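PDB 4EIU: uncharacterized hypothetical protein from Bacteroides uniformis, which is of unknown function but belongs to the DUF3823 family and joins an N-terminal domain of the transthyretin clan to a second beta sandwich. Local coordinates for residues G128-Q133 with V217-A222; E182-S187 with N210-R215; V134-G139 with T163-F168; G59-T64 with V73-P78; K23-D28 with F109-F114. All coordinates share one frame; numbering follows the deposited sequence.

Contact 1 of 5, residues G128-Q133 with V217-A222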
# COMPACT_ATOMS: atom_id res chain seq x y z
N GLY A 128 -8.27 25.51 13.33
CA GLY A 128 -8.87 24.54 12.40
C GLY A 128 -7.96 24.02 11.28
O GLY A 128 -8.41 23.23 10.43
N VAL A 129 -6.69 24.45 11.29
CA VAL A 129 -5.67 23.89 10.41
C VAL A 129 -4.82 22.95 11.28
O VAL A 129 -4.46 23.30 12.41
CB VAL A 129 -4.80 24.99 9.71
CG1 VAL A 129 -5.69 26.01 9.01
CG2 VAL A 129 -3.87 25.70 10.69
N ILE A 130 -4.56 21.76 10.75
CA ILE A 130 -3.77 20.72 11.44
C ILE A 130 -2.37 20.63 10.84
O ILE A 130 -2.18 20.78 9.62
CB ILE A 130 -4.42 19.33 11.31
CG1 ILE A 130 -5.92 19.38 11.62
CG2 ILE A 130 -3.72 18.34 12.25
CD1 ILE A 130 -6.60 18.03 11.46
N LYS A 131 -1.39 20.36 11.71
CA LYS A 131 0.03 20.35 11.34
C LYS A 131 0.70 19.15 11.99
O LYS A 131 0.58 18.97 13.20
CB LYS A 131 0.70 21.63 11.81
CG LYS A 131 2.22 21.69 11.64
CD LYS A 131 2.74 23.05 12.09
CE LYS A 131 4.25 23.06 12.26
NZ LYS A 131 4.77 24.41 12.62
N ALA A 132 1.41 18.37 11.18
CA ALA A 132 2.01 17.11 11.60
C ALA A 132 3.44 16.99 11.11
O ALA A 132 3.81 17.61 10.12
CB ALA A 132 1.19 15.95 11.07
N GLN A 133 4.22 16.16 11.81
CA GLN A 133 5.55 15.74 11.40
C GLN A 133 5.49 14.32 10.82
O GLN A 133 5.06 13.38 11.51
CB GLN A 133 6.51 15.79 12.59
CG GLN A 133 6.61 17.16 13.25
CD GLN A 133 7.29 18.18 12.34
OE1 GLN A 133 6.63 18.98 11.68
NE2 GLN A 133 8.61 18.13 12.30
N VAL A 217 -11.59 14.66 13.64
CA VAL A 217 -11.20 14.16 12.33
C VAL A 217 -10.12 13.10 12.52
O VAL A 217 -9.49 13.01 13.57
CB VAL A 217 -10.64 15.25 11.38
CG1 VAL A 217 -11.72 16.25 11.02
CG2 VAL A 217 -9.43 15.94 12.01
N PHE A 218 -9.92 12.31 11.48
CA PHE A 218 -8.82 11.34 11.45
C PHE A 218 -7.84 11.74 10.36
O PHE A 218 -8.27 12.14 9.27
CB PHE A 218 -9.36 9.95 11.23
CG PHE A 218 -10.26 9.49 12.34
CD1 PHE A 218 -11.61 9.82 12.33
CD2 PHE A 218 -9.76 8.79 13.43
CE1 PHE A 218 -12.45 9.44 13.36
CE2 PHE A 218 -10.60 8.39 14.46
CZ PHE A 218 -11.94 8.71 14.43
N VAL A 219 -6.55 11.66 10.68
CA VAL A 219 -5.47 12.06 9.77
C VAL A 219 -4.49 10.91 9.53
O VAL A 219 -4.32 10.03 10.37
CB VAL A 219 -4.68 13.28 10.28
CG1 VAL A 219 -5.61 14.43 10.63
CG2 VAL A 219 -3.81 12.91 11.48
N ARG A 220 -3.85 10.92 8.37
CA ARG A 220 -2.96 9.83 8.01
C ARG A 220 -1.97 10.28 6.94
O ARG A 220 -2.34 11.05 6.05
CB ARG A 220 -3.79 8.69 7.46
CG ARG A 220 -3.14 7.33 7.53
CD ARG A 220 -4.14 6.29 7.07
NE ARG A 220 -3.58 4.95 7.05
CZ ARG A 220 -4.11 3.90 6.40
NH1 ARG A 220 -5.22 4.02 5.69
NH2 ARG A 220 -3.48 2.72 6.43
N ALA A 221 -0.74 9.79 7.04
CA ALA A 221 0.31 10.12 6.07
C ALA A 221 0.47 8.99 5.09
O ALA A 221 0.18 7.82 5.40
CB ALA A 221 1.62 10.44 6.77
N ALA A 222 0.88 9.35 3.88
CA ALA A 222 1.16 8.40 2.85
C ALA A 222 2.27 8.94 1.97
O ALA A 222 2.43 10.15 1.88
CB ALA A 222 -0.09 8.08 2.02
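Ile-130, Val-217 and Val-219 meet in the core between the two sheets of the C-terminal beta sandwich. Strand 129-138 belongs to one sheet and strand 216-225 to the other. The closest CA atoms, those of Ile-130 and Val-219, are 9.0 Å apart. The two strands therefore face each other through side chains, and no hydrogen bond joins the two segments.

A single methyl does the touching from the first strand. Ile-130 CD1 lies 3.6 Å from Val-217 CG2, and these two side chains reach toward each other tip to tip. The same CD1 lies 3.8 Å from Val-219 CG1, where the side chains cross obliquely. Ile-130 can reach both because its outer arm is fully extended (chi2 178°), which carries CD1 far from its own strand. The two valines are alternate residues of one strand, so they point to the same side and together receive the isoleucine tip.

Other apolar groups close in around the three. Pro-123 packs on Ile-130. Phe-119 and Phe-167 pack on Val-219, and Val-211 packs on Val-217. Lys-131, the next residue of the strand, is exposed, on the other side of the strand from Ile-130. This alternation of inner and outer residues, with apolar tips meeting between facing sheets, is characteristic of a beta sandwich. The strand order here is consistent with a fibronectin type III-like fold.

Contact 2 of 5, residues E182-S187 with N210-R215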
# COMPACT_ATOMS: atom_id res chain seq x y z
N GLU A 182 -11.38 16.22 0.61
CA GLU A 182 -10.64 17.18 -0.23
C GLU A 182 -10.67 18.63 0.25
O GLU A 182 -9.94 19.46 -0.30
CB GLU A 182 -11.14 17.09 -1.66
CG GLU A 182 -10.91 15.71 -2.28
CD GLU A 182 -10.41 15.77 -3.70
OE1 GLU A 182 -10.82 16.69 -4.43
OE2 GLU A 182 -9.61 14.90 -4.09
N ARG A 183 -11.48 18.95 1.24
CA ARG A 183 -11.44 20.30 1.84
C ARG A 183 -10.15 20.51 2.64
O ARG A 183 -9.60 21.62 2.72
CB ARG A 183 -12.63 20.52 2.77
CG ARG A 183 -14.00 20.45 2.11
CD ARG A 183 -15.14 20.59 3.12
NE ARG A 183 -15.35 19.34 3.86
CZ ARG A 183 -16.48 19.02 4.50
NH1 ARG A 183 -17.54 19.83 4.50
NH2 ARG A 183 -16.56 17.86 5.14
N TRP A 184 -9.69 19.42 3.27
CA TRP A 184 -8.64 19.49 4.29
C TRP A 184 -7.43 18.64 4.00
O TRP A 184 -6.36 18.90 4.53
CB TRP A 184 -9.23 19.10 5.64
CG TRP A 184 -10.48 19.88 6.00
CD1 TRP A 184 -10.63 21.26 6.03
CD2 TRP A 184 -11.78 19.33 6.41
NE1 TRP A 184 -11.92 21.60 6.40
CE2 TRP A 184 -12.66 20.48 6.64
CE3 TRP A 184 -12.30 18.04 6.58
CZ2 TRP A 184 -13.98 20.34 7.05
CZ3 TRP A 184 -13.63 17.90 6.99
CH2 TRP A 184 -14.45 19.03 7.22
N SER A 185 -7.60 17.61 3.19
CA SER A 185 -6.46 16.79 2.77
C SER A 185 -5.44 17.68 2.04
O SER A 185 -5.80 18.68 1.40
CB SER A 185 -6.93 15.63 1.90
OG SER A 185 -7.74 14.74 2.65
N SER A 186 -4.16 17.34 2.18
CA SER A 186 -3.10 18.12 1.59
C SER A 186 -2.02 17.22 1.05
O SER A 186 -2.08 15.99 1.21
CB SER A 186 -2.52 19.11 2.61
OG SER A 186 -1.74 18.48 3.62
N SER A 187 -1.05 17.82 0.40
CA SER A 187 0.08 17.06 -0.10
C SER A 187 1.30 17.92 -0.39
O SER A 187 1.21 19.16 -0.40
CB SER A 187 -0.37 16.23 -1.31
OG SER A 187 -0.69 17.04 -2.42
N ASN A 210 -10.23 24.67 6.80
CA ASN A 210 -10.38 24.86 8.24
C ASN A 210 -11.45 23.92 8.73
O ASN A 210 -12.62 24.04 8.33
CB ASN A 210 -10.76 26.30 8.55
CG ASN A 210 -9.68 27.27 8.08
OD1 ASN A 210 -9.91 27.87 6.94
ND2 ASN A 210 -8.45 27.15 8.85
N VAL A 211 -11.07 22.95 9.56
CA VAL A 211 -12.03 22.01 10.12
C VAL A 211 -12.73 22.71 11.28
O VAL A 211 -12.05 23.30 12.13
CB VAL A 211 -11.38 20.70 10.61
CG1 VAL A 211 -12.45 19.71 11.08
CG2 VAL A 211 -10.52 20.09 9.49
N PRO A 212 -14.08 22.66 11.33
CA PRO A 212 -14.78 23.37 12.40
C PRO A 212 -14.42 22.86 13.79
O PRO A 212 -14.25 21.65 13.99
CB PRO A 212 -16.27 23.10 12.10
CG PRO A 212 -16.31 22.63 10.70
CD PRO A 212 -15.02 21.91 10.47
N SER A 213 -14.28 23.79 14.75
CA SER A 213 -13.95 23.44 16.13
C SER A 213 -15.08 22.61 16.76
O SER A 213 -16.26 22.75 16.35
CB SER A 213 -13.67 24.70 16.92
OG SER A 213 -14.79 25.53 16.81
N GLY A 214 -14.69 21.69 17.67
CA GLY A 214 -15.65 20.76 18.28
C GLY A 214 -15.69 19.43 17.54
O GLY A 214 -16.28 18.48 18.02
N ARG A 215 -15.07 19.35 16.37
CA ARG A 215 -15.15 18.13 15.57
C ARG A 215 -13.91 17.25 15.77
O ARG A 215 -12.82 17.76 16.07
CB ARG A 215 -15.36 18.49 14.09
CG ARG A 215 -16.60 19.33 13.83
CD ARG A 215 -17.91 18.58 14.07
NE ARG A 215 -18.50 18.09 12.82
CZ ARG A 215 -18.64 16.81 12.45
NH1 ARG A 215 -18.23 15.80 13.22
NH2 ARG A 215 -19.19 16.53 11.27
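Trp-184 meets Val-211 and Pro-212 mainly by apolar packing. Val-211 is modelled in two conformers, and its contact is described for one of them. There, CG2 sits over one face of the indole, 3.4 Å from the centroid of the five-membered ring and only 8° off the ring normal. This is a CH-pi contact. In this conformer CG1 is anti to the backbone N (chi1 -176°) and CG2 lies beside that N, which turns CG2 onto the ring. The opposite face of the indole carries Arg-183 CB, offset toward the rim. Pro-212 CD approaches the six-membered ring, 3.9 Å from Trp-184 CZ2. With an alanine in place of Trp-184, Val-211 would probably lose the ring face under its CG2 and Pro-212 its neighbour, opening a gap between the two loops.

The polar part is small. Trp-184 NE1 lies 3.2 Å from Asn-210 O. The amide of Asn-210 is engaged elsewhere, its ND2 bonding to Asn-127 O. From Pro-212 to Arg-215 the chain makes a type II beta turn, with Gly-214 at positive phi.

Tyr-171 meets the indole edge-to-face and forms a cation-pi contact with Arg-215. The contact lies at one end of the C-terminal sandwich. It joins the loop leading into strand 186-189 to the loop between strands 202-206 and 216-225, and Val-169 of strand 162-170 packs on the same tryptophan.

Contact 3 of 5, residues V134-G139 with T163-F168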
# COMPACT_ATOMS: atom_id res chain seq x y z
N VAL A 134 5.90 14.17 9.56
CA VAL A 134 5.90 12.87 8.87
C VAL A 134 7.33 12.44 8.58
O VAL A 134 8.16 13.26 8.15
CB VAL A 134 5.12 12.92 7.53
CG1 VAL A 134 5.19 11.58 6.80
CG2 VAL A 134 3.65 13.27 7.77
N ARG A 135 7.63 11.16 8.82
CA ARG A 135 8.95 10.64 8.48
C ARG A 135 8.83 9.52 7.44
O ARG A 135 8.22 8.50 7.71
CB ARG A 135 9.69 10.15 9.72
CG ARG A 135 11.12 9.71 9.42
CD ARG A 135 11.69 8.77 10.46
NE ARG A 135 12.18 9.53 11.58
CZ ARG A 135 11.75 9.48 12.84
NH1 ARG A 135 10.80 8.65 13.27
NH2 ARG A 135 12.32 10.28 13.71
N VAL A 136 9.43 9.72 6.27
CA VAL A 136 9.47 8.70 5.22
C VAL A 136 10.86 8.05 5.12
O VAL A 136 11.89 8.73 5.03
CB VAL A 136 9.05 9.27 3.85
CG1 VAL A 136 9.10 8.18 2.76
CG2 VAL A 136 7.67 9.90 3.95
N THR A 137 10.88 6.72 5.13
CA THR A 137 12.13 5.96 4.92
C THR A 137 11.92 4.85 3.91
O THR A 137 10.79 4.43 3.65
CB THR A 137 12.68 5.35 6.24
OG1 THR A 137 11.63 4.65 6.90
CG2 THR A 137 13.25 6.44 7.20
N ARG A 138 13.01 4.36 3.32
CA ARG A 138 12.95 3.19 2.43
C ARG A 138 12.47 1.95 3.17
O ARG A 138 12.95 1.66 4.25
CB ARG A 138 14.32 2.93 1.83
CG ARG A 138 14.85 4.02 0.92
CD ARG A 138 14.00 4.17 -0.34
NE ARG A 138 14.53 5.22 -1.21
CZ ARG A 138 13.91 5.64 -2.31
NH1 ARG A 138 12.80 5.07 -2.69
NH2 ARG A 138 14.41 6.61 -3.07
N GLY A 139 11.53 1.21 2.60
CA GLY A 139 11.04 -0.00 3.24
C GLY A 139 11.90 -1.20 2.87
O GLY A 139 11.85 -2.25 3.54
N THR A 163 7.88 10.63 -4.90
CA THR A 163 7.21 11.65 -5.73
C THR A 163 6.34 12.58 -4.90
O THR A 163 6.08 13.71 -5.32
CB THR A 163 6.36 11.00 -6.87
OG1 THR A 163 5.33 10.15 -6.31
CG2 THR A 163 7.27 10.12 -7.79
N ASP A 164 5.85 12.12 -3.75
CA ASP A 164 4.92 12.93 -2.96
C ASP A 164 4.68 12.39 -1.57
O ASP A 164 4.91 11.21 -1.34
CB ASP A 164 3.56 13.11 -3.68
CG ASP A 164 2.86 11.79 -4.00
OD1 ASP A 164 3.16 11.21 -5.05
OD2 ASP A 164 1.98 11.38 -3.21
N ILE A 165 4.25 13.27 -0.66
CA ILE A 165 3.67 12.90 0.62
C ILE A 165 2.24 13.41 0.64
O ILE A 165 1.96 14.53 0.21
CB ILE A 165 4.40 13.54 1.82
CG1 ILE A 165 5.76 12.88 2.02
CG2 ILE A 165 3.54 13.40 3.10
CD1 ILE A 165 6.69 13.64 2.96
N GLN A 166 1.33 12.60 1.16
CA GLN A 166 -0.07 13.01 1.32
C GLN A 166 -0.36 13.09 2.79
O GLN A 166 0.13 12.25 3.56
CB GLN A 166 -1.02 11.98 0.69
CG GLN A 166 -0.73 11.69 -0.77
CD GLN A 166 -0.95 12.89 -1.64
OE1 GLN A 166 -1.96 13.59 -1.49
NE2 GLN A 166 -0.02 13.15 -2.57
N PHE A 167 -1.17 14.09 3.17
CA PHE A 167 -1.75 14.20 4.49
C PHE A 167 -3.26 14.12 4.29
O PHE A 167 -3.92 15.10 3.95
CB PHE A 167 -1.28 15.51 5.11
CG PHE A 167 -1.67 15.71 6.54
CD1 PHE A 167 -1.45 14.73 7.49
CD2 PHE A 167 -2.21 16.93 6.95
CE1 PHE A 167 -1.77 14.96 8.82
CE2 PHE A 167 -2.53 17.15 8.27
CZ PHE A 167 -2.33 16.15 9.21
N PHE A 168 -3.79 12.89 4.42
CA PHE A 168 -5.20 12.63 4.23
C PHE A 168 -5.93 13.00 5.51
O PHE A 168 -5.51 12.66 6.61
CB PHE A 168 -5.46 11.16 3.88
CG PHE A 168 -4.93 10.74 2.53
CD1 PHE A 168 -5.39 11.34 1.37
CD2 PHE A 168 -4.01 9.69 2.42
CE1 PHE A 168 -4.92 10.93 0.12
CE2 PHE A 168 -3.53 9.28 1.18
CZ PHE A 168 -4.00 9.88 0.03
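Val-136 and Val-134 pack on Ile-165 in the buried space between the two sheets of the C-terminal sandwich. The contact between the segments is wholly apolar. Val-136 CG2 lies 4.0 Å from Ile-165 CD1 and equally close to CG1 of the same residue. The two side chains run alongside each other, pointing opposite ways. The other branch of the isoleucine serves the second valine, with Ile-165 CG2 4.4 Å from Val-134 CG1. Ile-165 CG2 is anti to its backbone N and CG1 lies beside that nitrogen (chi1 -72°). The branches thus spread apart, one toward each valine.

The polar part gathers round the buried carboxylate of Asp-164, with two bonds from its own segment. Thr-163 OG1 donates to Asp-164 OD1 at 2.7 Å, on the anti side of that oxygen and tilted out of the carboxylate plane. Gln-166 NE2 donates to Asp-164 OD2 at 2.7 Å. That bond is fairly straight (164°) but comes from above the carboxylate plane, 47° out of it. Arg-224 forms a salt bridge to OD1 and Trp-238 NE1 bonds OD2, so each oxygen has two partners. The added positive charge probably favours the ionised carboxylate.

Strands 129-138 and 162-170 belong to opposite sheets. Strand 202-206, beside 129-138, adds Val-203 and Ile-205 against Ile-165. Strand 216-225, beside 162-170, adds Ala-221 against Val-134, and the loop residue Phe-195 packs on Val-136.

Contact 4 of 5, residues G59-T64 with V73-P78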
# COMPACT_ATOMS: atom_id res chain seq x y z
N GLY A 59 -3.78 -4.31 6.49
CA GLY A 59 -2.97 -5.21 5.70
C GLY A 59 -3.45 -6.65 5.78
O GLY A 59 -2.71 -7.56 5.40
N THR A 60 -4.68 -6.87 6.25
CA THR A 60 -5.27 -8.23 6.23
C THR A 60 -6.39 -8.30 5.18
O THR A 60 -6.88 -7.26 4.74
CB THR A 60 -5.83 -8.65 7.59
OG1 THR A 60 -6.97 -7.84 7.97
CG2 THR A 60 -4.73 -8.59 8.71
N PHE A 61 -6.81 -9.52 4.81
CA PHE A 61 -7.92 -9.70 3.88
C PHE A 61 -8.67 -10.95 4.24
O PHE A 61 -8.13 -11.83 4.90
CB PHE A 61 -7.46 -9.77 2.41
CG PHE A 61 -6.58 -10.97 2.05
CD1 PHE A 61 -7.15 -12.19 1.63
CD2 PHE A 61 -5.21 -10.84 2.01
CE1 PHE A 61 -6.33 -13.28 1.28
CE2 PHE A 61 -4.39 -11.92 1.65
CZ PHE A 61 -4.95 -13.14 1.27
N GLN A 62 -9.91 -11.02 3.83
CA GLN A 62 -10.69 -12.24 3.99
C GLN A 62 -11.79 -12.30 2.94
O GLN A 62 -12.46 -11.30 2.68
CB GLN A 62 -11.28 -12.32 5.39
CG GLN A 62 -12.22 -13.51 5.64
CD GLN A 62 -12.77 -13.50 7.03
OE1 GLN A 62 -12.13 -14.03 7.95
NE2 GLN A 62 -13.98 -12.95 7.21
N ASN A 63 -11.98 -13.48 2.37
CA ASN A 63 -13.15 -13.77 1.58
C ASN A 63 -13.73 -15.12 1.96
O ASN A 63 -12.98 -16.11 2.02
CB ASN A 63 -12.80 -13.72 0.08
CG ASN A 63 -14.03 -13.77 -0.80
OD1 ASN A 63 -14.68 -14.79 -0.88
ND2 ASN A 63 -14.36 -12.65 -1.46
N THR A 64 -15.05 -15.17 2.17
CA THR A 64 -15.79 -16.33 2.68
C THR A 64 -16.62 -17.05 1.59
O THR A 64 -17.35 -17.97 1.89
CB THR A 64 -16.78 -15.89 3.80
OG1 THR A 64 -17.66 -14.87 3.28
CG2 THR A 64 -16.01 -15.35 5.01
N VAL A 73 -2.82 -17.77 -5.21
CA VAL A 73 -3.16 -16.58 -4.49
C VAL A 73 -2.04 -15.58 -4.78
O VAL A 73 -0.90 -15.80 -4.41
CB VAL A 73 -3.31 -16.84 -2.97
CG1 VAL A 73 -3.70 -15.54 -2.23
CG2 VAL A 73 -4.34 -17.98 -2.71
N ARG A 74 -2.38 -14.53 -5.49
CA ARG A 74 -1.45 -13.49 -5.90
C ARG A 74 -1.84 -12.16 -5.28
O ARG A 74 -3.00 -11.78 -5.37
CB ARG A 74 -1.53 -13.36 -7.43
CG ARG A 74 -0.73 -12.17 -7.94
CD ARG A 74 -0.78 -12.02 -9.46
NE ARG A 74 -0.18 -10.72 -9.77
CZ ARG A 74 0.43 -10.41 -10.91
NH1 ARG A 74 0.55 -11.31 -11.91
NH2 ARG A 74 0.93 -9.20 -11.05
N ILE A 75 -0.88 -11.41 -4.70
CA ILE A 75 -1.16 -10.07 -4.22
C ILE A 75 -0.25 -9.05 -4.94
O ILE A 75 0.84 -9.41 -5.38
CB ILE A 75 -1.05 -9.96 -2.68
CG1 ILE A 75 0.41 -10.19 -2.19
CG2 ILE A 75 -2.07 -10.96 -2.03
CD1 ILE A 75 0.70 -9.84 -0.71
N ASP A 76 -0.76 -7.85 -5.14
CA ASP A 76 -0.00 -6.72 -5.69
C ASP A 76 -0.29 -5.49 -4.80
O ASP A 76 -1.41 -5.34 -4.26
CB ASP A 76 -0.51 -6.43 -7.09
CG ASP A 76 -0.16 -7.53 -8.08
OD1 ASP A 76 0.89 -7.46 -8.74
OD2 ASP A 76 -0.98 -8.45 -8.26
N GLY A 77 0.69 -4.60 -4.67
CA GLY A 77 0.54 -3.53 -3.73
C GLY A 77 1.72 -2.60 -3.78
O GLY A 77 2.45 -2.64 -4.77
N PRO A 78 1.90 -1.79 -2.71
CA PRO A 78 3.04 -0.86 -2.56
C PRO A 78 4.28 -1.59 -2.04
O PRO A 78 4.80 -1.30 -0.98
CB PRO A 78 2.50 0.18 -1.57
CG PRO A 78 1.65 -0.65 -0.65
CD PRO A 78 0.96 -1.62 -1.59
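Phe-61 carries its ring between its own backbone N and carbonyl carbon (chi1 65°), a rotamer that sends the ring toward Val-73 and Ile-75. Ile-75 has CG1 in the like position (chi1 66°), which places CG2 beside the backbone N and facing the ring. Phe-61 CE2 lies 4.5 Å from Ile-75 CG2. At the far end of the ring, Phe-61 CZ lies 4.4 Å from Val-73 CG1. Both methyls approach obliquely and rather loosely. The nearest CA atoms, of Phe-61 and Ile-75, are 10.6 Å apart, so the ring spans much of the space between two sheets.

Alternate residues of strand 69-76 are polar. Arg-74 grips Asp-76 side-on in a salt bridge of two hydrogen bonds, NE to Asp-76 OD2 at 2.8 Å and NH2 to Asp-76 OD1 at 2.9 Å. Both oxygens use their syn lone pairs. Asp-76 OD2 also bridges to Arg-35 of the neighbouring strand.

Val-36 and Val-107 pack on Phe-61 as well. The chemistry is therefore divided by face: strand 69-76 gives apolar groups to the interior of this domain of the transthyretin clan, and Arg-74 and Asp-76, on the other face, are paired with each other.

Contact 5 of 5, residues K23-D28 with F109-F114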
# COMPACT_ATOMS: atom_id res chain seq x y z
N LYS A 23 6.22 -6.28 10.46
CA LYS A 23 5.14 -5.33 10.67
C LYS A 23 4.14 -5.45 9.53
O LYS A 23 4.52 -5.70 8.39
CB LYS A 23 5.66 -3.88 10.75
CG LYS A 23 6.46 -3.58 12.00
CD LYS A 23 7.02 -2.16 12.03
CE LYS A 23 7.28 -1.74 13.47
NZ LYS A 23 7.94 -0.41 13.58
N ARG A 24 2.87 -5.23 9.83
CA ARG A 24 1.84 -5.15 8.82
C ARG A 24 2.12 -4.06 7.81
O ARG A 24 2.64 -3.00 8.16
CB ARG A 24 0.48 -4.92 9.46
CG ARG A 24 0.01 -6.05 10.35
CD ARG A 24 -0.59 -7.20 9.51
NE ARG A 24 -1.16 -8.31 10.31
CZ ARG A 24 -2.21 -8.20 11.10
NH1 ARG A 24 -2.83 -7.04 11.24
NH2 ARG A 24 -2.66 -9.27 11.74
N VAL A 25 1.82 -4.35 6.55
CA VAL A 25 1.87 -3.39 5.48
C VAL A 25 0.47 -2.74 5.39
O VAL A 25 -0.51 -3.34 4.87
CB VAL A 25 2.30 -3.99 4.15
CG1 VAL A 25 2.38 -2.90 3.08
CG2 VAL A 25 3.66 -4.73 4.28
N LEU A 26 0.40 -1.52 5.89
CA LEU A 26 -0.89 -0.83 6.01
C LEU A 26 -1.23 -0.24 4.67
O LEU A 26 -0.33 0.12 3.87
CB LEU A 26 -0.83 0.24 7.11
CG LEU A 26 -0.41 -0.17 8.52
CD1 LEU A 26 -0.33 1.06 9.46
CD2 LEU A 26 -1.33 -1.19 9.15
N THR A 27 -2.52 -0.12 4.41
CA THR A 27 -3.03 0.22 3.10
C THR A 27 -4.43 0.88 3.21
O THR A 27 -4.81 1.35 4.27
CB THR A 27 -3.00 -1.00 2.15
OG1 THR A 27 -3.17 -0.59 0.78
CG2 THR A 27 -4.01 -2.11 2.58
N ASP A 28 -5.11 0.97 2.07
CA ASP A 28 -6.41 1.63 1.94
C ASP A 28 -7.27 0.62 1.19
O ASP A 28 -6.80 0.07 0.20
CB ASP A 28 -6.25 2.89 1.10
CG ASP A 28 -7.51 3.75 1.07
OD1 ASP A 28 -8.10 4.01 2.16
OD2 ASP A 28 -7.87 4.17 -0.06
N PHE A 109 1.74 -13.44 3.69
CA PHE A 109 2.63 -12.97 2.64
C PHE A 109 3.68 -12.05 3.26
O PHE A 109 3.35 -11.08 3.90
CB PHE A 109 1.87 -12.17 1.57
CG PHE A 109 1.16 -13.03 0.56
CD1 PHE A 109 1.81 -13.45 -0.61
CD2 PHE A 109 -0.11 -13.43 0.77
CE1 PHE A 109 1.17 -14.25 -1.54
CE2 PHE A 109 -0.78 -14.26 -0.15
CZ PHE A 109 -0.15 -14.65 -1.30
N GLU A 110 4.95 -12.34 2.99
CA GLU A 110 6.02 -11.46 3.41
C GLU A 110 6.47 -10.72 2.19
O GLU A 110 6.89 -11.35 1.23
CB GLU A 110 7.19 -12.26 3.98
CG GLU A 110 6.82 -12.90 5.29
CD GLU A 110 8.02 -13.61 5.86
OE1 GLU A 110 8.21 -14.76 5.48
OE2 GLU A 110 8.77 -13.01 6.62
N VAL A 111 6.43 -9.38 2.24
CA VAL A 111 6.69 -8.52 1.09
C VAL A 111 7.74 -7.49 1.49
O VAL A 111 8.21 -7.45 2.63
CB VAL A 111 5.39 -7.87 0.57
CG1 VAL A 111 4.34 -8.94 0.25
CG2 VAL A 111 4.85 -6.88 1.59
N GLN A 112 8.15 -6.70 0.52
CA GLN A 112 9.20 -5.68 0.68
C GLN A 112 8.55 -4.35 0.26
O GLN A 112 8.58 -3.99 -0.91
CB GLN A 112 10.39 -6.05 -0.18
CG GLN A 112 11.18 -7.18 0.48
CD GLN A 112 12.26 -7.80 -0.39
OE1 GLN A 112 12.02 -8.19 -1.55
NE2 GLN A 112 13.46 -7.90 0.18
N PRO A 113 7.96 -3.63 1.24
CA PRO A 113 7.27 -2.39 0.90
C PRO A 113 8.29 -1.37 0.39
O PRO A 113 9.40 -1.37 0.83
CB PRO A 113 6.68 -1.92 2.23
CG PRO A 113 7.51 -2.57 3.28
CD PRO A 113 8.05 -3.85 2.69
N PHE A 114 7.86 -0.48 -0.49
CA PHE A 114 8.77 0.49 -1.05
C PHE A 114 9.24 1.50 0.01
O PHE A 114 10.40 1.88 0.04
CB PHE A 114 8.10 1.27 -2.17
CG PHE A 114 7.60 0.43 -3.30
CD1 PHE A 114 8.35 -0.61 -3.80
CD2 PHE A 114 6.40 0.72 -3.91
CE1 PHE A 114 7.90 -1.36 -4.87
CE2 PHE A 114 5.94 -0.03 -4.98
CZ PHE A 114 6.72 -1.06 -5.48
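Val-25 makes the contact with both of its methyls. Its CG2 lies 3.6 Å from Val-111 CG2, with the two side chains set at a slant to each other. The other methyl, Val-25 CG1, lies 4.5 Å from Pro-113 CB, a looser touch. With CG1 anti to the backbone N (chi1 -178°) and CG2 beside it, CG2 is aimed at Val-111 and CG1 at Pro-113. On the other side, the methyl of Val-111 that meets Val-25 is the one standing between its own backbone N and carbonyl carbon. No hydrogen bond joins the two segments, and all three touching residues are buried. The closest CA atoms, those of Val-25 and Pro-113, are 7.2 Å apart, so the side chains alone bridge the gap.

Strand 10-18 positions both partners. Val-25 has a backbone hydrogen bond with Val-16, and Val-111 has one with Val-17. Ile-75 of strand 69-76 packs on Val-111. Farther out, Arg-220 NH2 bonds Thr-27 O and so ties the loop to the second sandwich.

The contact thus lies where the first sandwich passes into the second. The loop between strands 10-18 and 35-40 lies against the end of strand 104-111, an outermost strand of its sheet. Strand 239-247 of the C-terminal sandwich touches Leu-26, Asp-28, Pro-113 and Phe-114.

How the contacts relate
Contacts 1 and 3 share strand 129-138 and fill the C-terminal core from two neighbouring strands of the opposite sheet, whose backbones pair through Arg-220 O with Phe-168 N. Contact 2 lies at one end of the same sandwich, nearer the surface. It is only partly buried and uses an indole face, where contacts 1 and 3 use aliphatic side chains and contact 4 a phenyl ring. Its Val-211 N meets Gly-128 O of contact 1. Contacts 4 and 5 are buried in the N-terminal domain, and Ile-75 packs on Phe-109 between them. Contact 5 lies nearest the chain's centre and reaches across: Arg-220 of contact 1 bonds Thr-27, and Gly-139 of contact 3 bonds Phe-114.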